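Long-range contact in SxtG (Microseira wollei, PDB 6U1R), which probably transfers an amidino group through an amidino-cysteine intermediate, as an amidinotransferase of the saxitoxin biosynthetic pathway: residues 130-141 and 362-373. Numbering follows the deposited sequence.
Sequences FCAANPRDVFLV and FLGSFHCATLDV
Asn134 and Ala369 bring the two backbones closest, CA to CA 4.6 Å; further on, strand 139-141 and strand 370-373 run in roughly the same direction, 32° apart, and meet through side chains. The carbonyl of Cys368, in the type I turn from His367 to Thr370, accepts the backbone N-H of Arg136 at 3.3 Å from O to N and also receives the CA-H of Asn134.

Arg136 carries most of the polar contact. Its side chain leaves anti to the backbone N (chi1 -174°), then bends at chi2 and chi3, which folds the guanidinium back flat over the ring of His367, centres 3.6 Å apart and planes 10° off parallel. At the guanidinium edge, NE donates to His367 O (2.9 Å) and NH2 to Thr370 OG1, both near the guanidinium plane. NH1 makes a salt bridge to Asp372 OD1 at 2.7 Å, arriving from above the carboxylate plane. Three bonds and a stack thus fix its rotation. Asn134 ND2 gives a straight bond to Phe362 O (2.9 Å), while its OD1 lies 3.2 Å from CB of Cys368, the predicted amidino-cysteine nucleophile. Leu371 closes the apolar side: CD2 packs on Phe139 CB, and both methyls lie against Val141 CG2.

Around this buried core, Asp266 and Glu33 hold the two ring nitrogens of His367, and Arg375 and Arg221 share Asp372 OD2. The predicted active-site residue His264 lies about 5 Å from Cys368, side chain to side chain. Helix 83-102 packs on Phe362 and Thr370, strand 324-325 touches Arg136, and strand 37-42 flanks strand 370-375 in antiparallel pairing.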
ATOM      1  N   PHE A 130       1.208 -17.958  -4.819  1.00 14.96           N
ATOM      2  CA  PHE A 130       0.497 -18.453  -5.994  1.00 14.44           C
ATOM      3  C   PHE A 130       1.491 -18.475  -7.144  1.00 15.60           C
ATOM      4  O   PHE A 130       2.275 -19.439  -7.262  1.00 14.76           O
ATOM      5  CB  PHE A 130      -0.763 -17.593  -6.244  1.00 14.11           C
ATOM      6  CG  PHE A 130      -1.550 -17.946  -7.515  1.00 15.70           C
ATOM      7  CD1 PHE A 130      -1.762 -19.264  -7.890  1.00 15.75           C
ATOM      8  CD2 PHE A 130      -2.098 -16.937  -8.313  1.00 15.85           C
ATOM      9  CE1 PHE A 130      -2.483 -19.584  -9.043  1.00 16.23           C
ATOM     10  CE2 PHE A 130      -2.848 -17.251  -9.477  1.00 15.43           C
ATOM     11  CZ  PHE A 130      -3.032 -18.569  -9.837  1.00 17.18           C
ATOM     12  N   CYS A 131       1.573 -17.427  -7.963  1.00 15.52           N
ATOM     13  CA  CYS A 131       2.450 -17.389  -9.136  1.00 15.64           C
ATOM     14  C   CYS A 131       2.397 -15.976  -9.721  1.00 16.48           C
ATOM     15  O   CYS A 131       1.662 -15.103  -9.238  1.00 14.31           O
ATOM     16  CB  CYS A 131       2.046 -18.451 -10.178  1.00 14.38           C
ATOM     17  SG  CYS A 131       0.491 -18.169 -11.038  1.00 13.96           S
ATOM     18  N   ALA A 132       3.169 -15.754 -10.782  1.00 14.62           N
ATOM     19  CA  ALA A 132       3.180 -14.463 -11.465  1.00 13.90           C
ATOM     20  C   ALA A 132       2.624 -14.578 -12.884  1.00 13.38           C
ATOM     21  O   ALA A 132       3.056 -13.868 -13.794  1.00 14.76           O
ATOM     22  CB  ALA A 132       4.589 -13.871 -11.483  1.00 15.45           C
ATOM     23  N   ALA A 133       1.622 -15.435 -13.072  1.00 14.20           N
ATOM     24  CA  ALA A 133       1.009 -15.625 -14.380  1.00 13.15           C
ATOM     25  C   ALA A 133       0.042 -14.501 -14.745  1.00 14.65           C
ATOM     26  O   ALA A 133      -0.204 -14.277 -15.937  1.00 15.41           O
ATOM     27  CB  ALA A 133       0.284 -16.979 -14.425  1.00 15.09           C
ATOM     28  N   ASN A 134      -0.483 -13.756 -13.768  1.00 15.22           N
ATOM     29  CA  ASN A 134      -1.580 -12.811 -14.003  1.00 13.94           C
ATOM     30  C   ASN A 134      -1.221 -11.416 -13.497  1.00 14.08           C
ATOM     31  O   ASN A 134      -1.766 -10.960 -12.487  1.00 14.30           O
ATOM     32  CB  ASN A 134      -2.857 -13.282 -13.304  1.00 14.64           C
ATOM     33  CG  ASN A 134      -3.346 -14.640 -13.782  1.00 17.13           C
ATOM     34  OD1 ASN A 134      -4.044 -14.728 -14.781  1.00 22.30           O
ATOM     35  ND2 ASN A 134      -3.008 -15.692 -13.059  1.00 16.58           N
ATOM     36  N   PRO A 135      -0.334 -10.693 -14.194  1.00 13.46           N
ATOM     37  CA  PRO A 135      -0.057  -9.299 -13.799  1.00 14.51           C
ATOM     38  C   PRO A 135      -1.310  -8.432 -13.674  1.00 13.34           C
ATOM     39  O   PRO A 135      -1.345  -7.497 -12.850  1.00 13.19           O
ATOM     40  CB  PRO A 135       0.849  -8.771 -14.927  1.00 15.52           C
ATOM     41  CG  PRO A 135       1.216  -9.922 -15.755  1.00 15.13           C
ATOM     42  CD  PRO A 135       0.315 -11.069 -15.458  1.00 15.16           C
ATOM     43  N   ARG A 136      -2.334  -8.710 -14.488  1.00 13.24           N
ATOM     44  CA  ARG A 136      -3.552  -7.904 -14.503  1.00 12.70           C
ATOM     45  C   ARG A 136      -4.273  -7.921 -13.153  1.00 14.31           C
ATOM     46  O   ARG A 136      -5.020  -6.991 -12.837  1.00 12.99           O
ATOM     47  CB  ARG A 136      -4.488  -8.423 -15.607  1.00 13.10           C
ATOM     48  CG  ARG A 136      -5.757  -7.612 -15.865  1.00 12.25           C
ATOM     49  CD  ARG A 136      -5.517  -6.360 -16.688  1.00 14.01           C
ATOM     50  NE  ARG A 136      -4.841  -6.638 -17.961  1.00 14.85           N
ATOM     51  CZ  ARG A 136      -4.538  -5.702 -18.858  1.00 14.56           C
ATOM     52  NH1 ARG A 136      -4.909  -4.441 -18.657  1.00 13.84           N
ATOM     53  NH2 ARG A 136      -3.891  -6.022 -19.967  1.00 12.58           N
ATOM     54  N   ASP A 137      -4.102  -8.985 -12.359  1.00 12.91           N
ATOM     55  CA  ASP A 137      -4.819  -9.079 -11.084  1.00 11.92           C
ATOM     56  C   ASP A 137      -4.248  -8.154 -10.015  1.00 13.54           C
ATOM     57  O   ASP A 137      -4.965  -7.759  -9.087  1.00 13.34           O
ATOM     58  CB  ASP A 137      -4.762 -10.512 -10.536  1.00 14.11           C
ATOM     59  CG  ASP A 137      -5.397 -11.537 -11.446  1.00 15.79           C
ATOM     60  OD1 ASP A 137      -6.023 -11.149 -12.470  1.00 16.02           O
ATOM     61  OD2 ASP A 137      -5.270 -12.756 -11.126  1.00 14.09           O
ATOM     62  N   VAL A 138      -2.966  -7.818 -10.114  1.00 13.00           N
ATOM     63  CA  VAL A 138      -2.178  -7.353  -8.979  1.00 11.70           C
ATOM     64  C   VAL A 138      -2.044  -5.838  -8.994  1.00 12.55           C
ATOM     65  O   VAL A 138      -1.880  -5.210  -7.942  1.00 12.94           O
ATOM     66  CB  VAL A 138      -0.790  -8.032  -9.003  1.00 11.21           C
ATOM     67  CG1 VAL A 138       0.106  -7.529  -7.859  1.00 13.19           C
ATOM     68  CG2 VAL A 138      -0.968  -9.552  -8.939  1.00 11.68           C
ATOM     69  N   PHE A 139      -2.106  -5.240 -10.191  1.00 13.22           N
ATOM     70  CA  PHE A 139      -1.835  -3.820 -10.396  1.00 11.51           C
ATOM     71  C   PHE A 139      -2.860  -3.213 -11.340  1.00 10.72           C
ATOM     72  O   PHE A 139      -3.255  -3.849 -12.314  1.00 13.00           O
ATOM     73  CB  PHE A 139      -0.469  -3.548 -11.045  1.00 12.95           C
ATOM     74  CG  PHE A 139       0.693  -4.263 -10.408  1.00 13.20           C
ATOM     75  CD1 PHE A 139       1.306  -3.735  -9.295  1.00 13.68           C
ATOM     76  CD2 PHE A 139       1.171  -5.448 -10.936  1.00 13.50           C
ATOM     77  CE1 PHE A 139       2.398  -4.367  -8.713  1.00 12.00           C
ATOM     78  CE2 PHE A 139       2.262  -6.101 -10.344  1.00 13.90           C
ATOM     79  CZ  PHE A 139       2.862  -5.554  -9.232  1.00 13.26           C
ATOM     80  N   LEU A 140      -3.216  -1.965 -11.086  1.00 12.41           N
ATOM     81  CA  LEU A 140      -3.936  -1.118 -12.020  1.00 13.64           C
ATOM     82  C   LEU A 140      -2.975  -0.100 -12.605  1.00 15.88           C
ATOM     83  O   LEU A 140      -2.160   0.477 -11.874  1.00 15.29           O
ATOM     84  CB  LEU A 140      -5.055  -0.348 -11.338  1.00 14.83           C
ATOM     85  CG  LEU A 140      -6.323  -1.028 -10.903  1.00 18.63           C
ATOM     86  CD1 LEU A 140      -7.061  -0.041  -9.954  1.00 20.95           C
ATOM     87  CD2 LEU A 140      -7.150  -1.354 -12.131  1.00 19.36           C
ATOM     88  N   VAL A 141      -3.077   0.137 -13.908  1.00 13.52           N
ATOM     89  CA  VAL A 141      -2.363   1.234 -14.553  1.00 14.40           C
ATOM     90  C   VAL A 141      -3.388   2.305 -14.878  1.00 15.22           C
ATOM     91  O   VAL A 141      -4.292   2.074 -15.695  1.00 14.50           O
ATOM     92  CB  VAL A 141      -1.620   0.793 -15.824  1.00 14.68           C
ATOM     93  CG1 VAL A 141      -0.825   1.981 -16.372  1.00 14.73           C
ATOM     94  CG2 VAL A 141      -0.708  -0.356 -15.542  1.00 17.84           C
ATOM     95  N   PHE A 362      -3.743 -21.739 -15.098  1.00 16.30           N
ATOM     96  CA  PHE A 362      -3.122 -20.703 -14.283  1.00 16.33           C
ATOM     97  C   PHE A 362      -4.039 -19.505 -14.082  1.00 16.62           C
ATOM     98  O   PHE A 362      -3.585 -18.465 -13.596  1.00 15.77           O
ATOM     99  CB  PHE A 362      -1.795 -20.281 -14.916  1.00 16.54           C
ATOM    100  CG  PHE A 362      -0.830 -21.417 -15.048  1.00 15.29           C
ATOM    101  CD1 PHE A 362      -0.893 -22.256 -16.152  1.00 15.73           C
ATOM    102  CD2 PHE A 362       0.106 -21.679 -14.049  1.00 15.57           C
ATOM    103  CE1 PHE A 362      -0.024 -23.339 -16.277  1.00 17.41           C
ATOM    104  CE2 PHE A 362       0.982 -22.754 -14.163  1.00 15.58           C
ATOM    105  CZ  PHE A 362       0.913 -23.593 -15.264  1.00 15.34           C
ATOM    106  N   LEU A 363      -5.315 -19.646 -14.465  1.00 16.38           N
ATOM    107  CA  LEU A 363      -6.417 -18.745 -14.150  1.00 15.36           C
ATOM    108  C   LEU A 363      -6.405 -17.463 -14.975  1.00 18.24           C
ATOM    109  O   LEU A 363      -6.892 -16.418 -14.515  1.00 19.63           O
ATOM    110  CB  LEU A 363      -6.416 -18.397 -12.657  1.00 16.21           C
ATOM    111  CG  LEU A 363      -6.426 -19.612 -11.712  1.00 17.42           C
ATOM    112  CD1 LEU A 363      -6.683 -19.176 -10.274  1.00 17.97           C
ATOM    113  CD2 LEU A 363      -7.441 -20.650 -12.153  1.00 21.43           C
ATOM    114  N   GLY A 364      -5.867 -17.528 -16.187  1.00 17.68           N
ATOM    115  CA  GLY A 364      -5.939 -16.383 -17.079  1.00 17.26           C
ATOM    116  C   GLY A 364      -5.808 -16.752 -18.542  1.00 16.29           C
ATOM    117  O   GLY A 364      -5.405 -17.859 -18.905  1.00 14.42           O
ATOM    118  N   SER A 365      -6.147 -15.779 -19.393  1.00 15.14           N
ATOM    119  CA  SER A 365      -5.771 -15.827 -20.800  1.00 13.80           C
ATOM    120  C   SER A 365      -5.055 -14.513 -21.119  1.00 13.58           C
ATOM    121  O   SER A 365      -4.412 -13.947 -20.231  1.00 14.27           O
ATOM    122  CB  SER A 365      -6.995 -16.076 -21.691  1.00 15.70           C
ATOM    123  OG  SER A 365      -6.612 -16.317 -23.040  1.00 15.21           O
ATOM    124  N   PHE A 366      -5.162 -14.005 -22.355  1.00 13.91           N
ATOM    125  CA  PHE A 366      -4.246 -12.953 -22.818  1.00 13.20           C
ATOM    126  C   PHE A 366      -4.353 -11.676 -21.978  1.00 12.94           C
ATOM    127  O   PHE A 366      -3.339 -11.056 -21.633  1.00 14.06           O
ATOM    128  CB  PHE A 366      -4.517 -12.611 -24.289  1.00 12.77           C
ATOM    129  CG  PHE A 366      -4.549 -13.810 -25.190  1.00 13.49           C
ATOM    130  CD1 PHE A 366      -3.386 -14.518 -25.472  1.00 13.22           C
ATOM    131  CD2 PHE A 366      -5.755 -14.244 -25.743  1.00 14.21           C
ATOM    132  CE1 PHE A 366      -3.425 -15.631 -26.293  1.00 14.71           C
ATOM    133  CE2 PHE A 366      -5.799 -15.335 -26.555  1.00 14.86           C
ATOM    134  CZ  PHE A 366      -4.641 -16.037 -26.836  1.00 15.10           C
ATOM    135  N   HIS A 367      -5.578 -11.223 -21.699  1.00 12.70           N
ATOM    136  CA  HIS A 367      -5.729  -9.999 -20.924  1.00 12.38           C
ATOM    137  C   HIS A 367      -5.217 -10.187 -19.495  1.00 12.75           C
ATOM    138  O   HIS A 367      -4.533  -9.309 -18.960  1.00 13.02           O
ATOM    139  CB  HIS A 367      -7.191  -9.543 -20.962  1.00 12.69           C
ATOM    140  CG  HIS A 367      -7.435  -8.176 -20.390  1.00 12.60           C
ATOM    141  ND1 HIS A 367      -7.955  -7.982 -19.128  1.00 13.48           N
ATOM    142  CD2 HIS A 367      -7.267  -6.940 -20.919  1.00 13.33           C
ATOM    143  CE1 HIS A 367      -8.091  -6.689 -18.899  1.00 13.27           C
ATOM    144  NE2 HIS A 367      -7.678  -6.030 -19.967  1.00 13.61           N
ATOM    145  N   CYS A 368      -5.512 -11.334 -18.871  1.00 13.67           N
ATOM    146  CA  CYS A 368      -5.028 -11.618 -17.516  1.00 13.46           C
ATOM    147  C   CYS A 368      -3.508 -11.662 -17.458  1.00 13.93           C
ATOM    148  O   CYS A 368      -2.907 -11.280 -16.449  1.00 13.54           O
ATOM    149  CB  CYS A 368      -5.555 -12.963 -17.029  1.00 14.25           C
ATOM    150  SG  CYS A 368      -7.313 -12.992 -16.797  1.00 15.67           S
ATOM    151  N   ALA A 369      -2.887 -12.208 -18.506  1.00 13.03           N
ATOM    152  CA  ALA A 369      -1.466 -12.479 -18.570  1.00 13.73           C
ATOM    153  C   ALA A 369      -0.639 -11.239 -18.856  1.00 13.35           C
ATOM    154  O   ALA A 369       0.591 -11.353 -18.915  1.00 14.32           O
ATOM    155  CB  ALA A 369      -1.188 -13.538 -19.647  1.00 13.96           C
ATOM    156  N   THR A 370      -1.261 -10.065 -18.995  1.00 13.75           N
ATOM    157  CA  THR A 370      -0.537  -8.858 -19.370  1.00 14.17           C
ATOM    158  C   THR A 370      -0.882  -7.681 -18.471  1.00 12.98           C
ATOM    159  O   THR A 370      -1.962  -7.609 -17.878  1.00 13.82           O
ATOM    160  CB  THR A 370      -0.834  -8.463 -20.832  1.00 14.13           C
ATOM    161  OG1 THR A 370      -2.253  -8.359 -21.027  1.00 13.86           O
ATOM    162  CG2 THR A 370      -0.209  -9.475 -21.790  1.00 14.42           C
ATOM    163  N   LEU A 371       0.059  -6.746 -18.372  1.00 13.30           N
ATOM    164  CA  LEU A 371      -0.209  -5.420 -17.832  1.00 14.21           C
ATOM    165  C   LEU A 371       0.282  -4.420 -18.872  1.00 14.69           C
ATOM    166  O   LEU A 371       1.490  -4.316 -19.112  1.00 13.12           O
ATOM    167  CB  LEU A 371       0.484  -5.201 -16.478  1.00 14.48           C
ATOM    168  CG  LEU A 371       0.052  -3.926 -15.741  1.00 14.61           C
ATOM    169  CD1 LEU A 371      -1.390  -4.063 -15.220  1.00 15.30           C
ATOM    170  CD2 LEU A 371       0.979  -3.567 -14.597  1.00 16.25           C
ATOM    171  N   ASP A 372      -0.649  -3.693 -19.490  1.00 13.36           N
ATOM    172  CA  ASP A 372      -0.324  -2.738 -20.560  1.00 15.70           C
ATOM    173  C   ASP A 372       0.172  -1.420 -19.977  1.00 16.14           C
ATOM    174  O   ASP A 372      -0.573  -0.441 -19.868  1.00 18.92           O
ATOM    175  CB  ASP A 372      -1.541  -2.500 -21.449  1.00 15.64           C
ATOM    176  CG  ASP A 372      -2.758  -2.050 -20.669  1.00 15.61           C
ATOM    177  OD1 ASP A 372      -3.048  -2.681 -19.637  1.00 17.33           O
ATOM    178  OD2 ASP A 372      -3.427  -1.073 -21.078  1.00 14.89           O
ATOM    179  N   VAL A 373       1.478  -1.347 -19.698  1.00 15.23           N
ATOM    180  CA  VAL A 373       2.015  -0.169 -19.026  1.00 15.07           C
ATOM    181  C   VAL A 373       2.114   1.045 -19.952  1.00 14.66           C
ATOM    182  O   VAL A 373       2.077   2.181 -19.471  1.00 14.64           O
ATOM    183  CB  VAL A 373       3.378  -0.497 -18.371  1.00 16.71           C
ATOM    184  CG1 VAL A 373       3.188  -1.547 -17.290  1.00 16.40           C
ATOM    185  CG2 VAL A 373       4.371  -0.987 -19.368  1.00 17.60           C
TER
HETATM  186  O   HOH W   1      -6.286 -14.895 -12.054  1.00 23.66           O
HETATM  187  O   HOH W   2      -7.037 -13.108 -14.001  1.00 25.44           O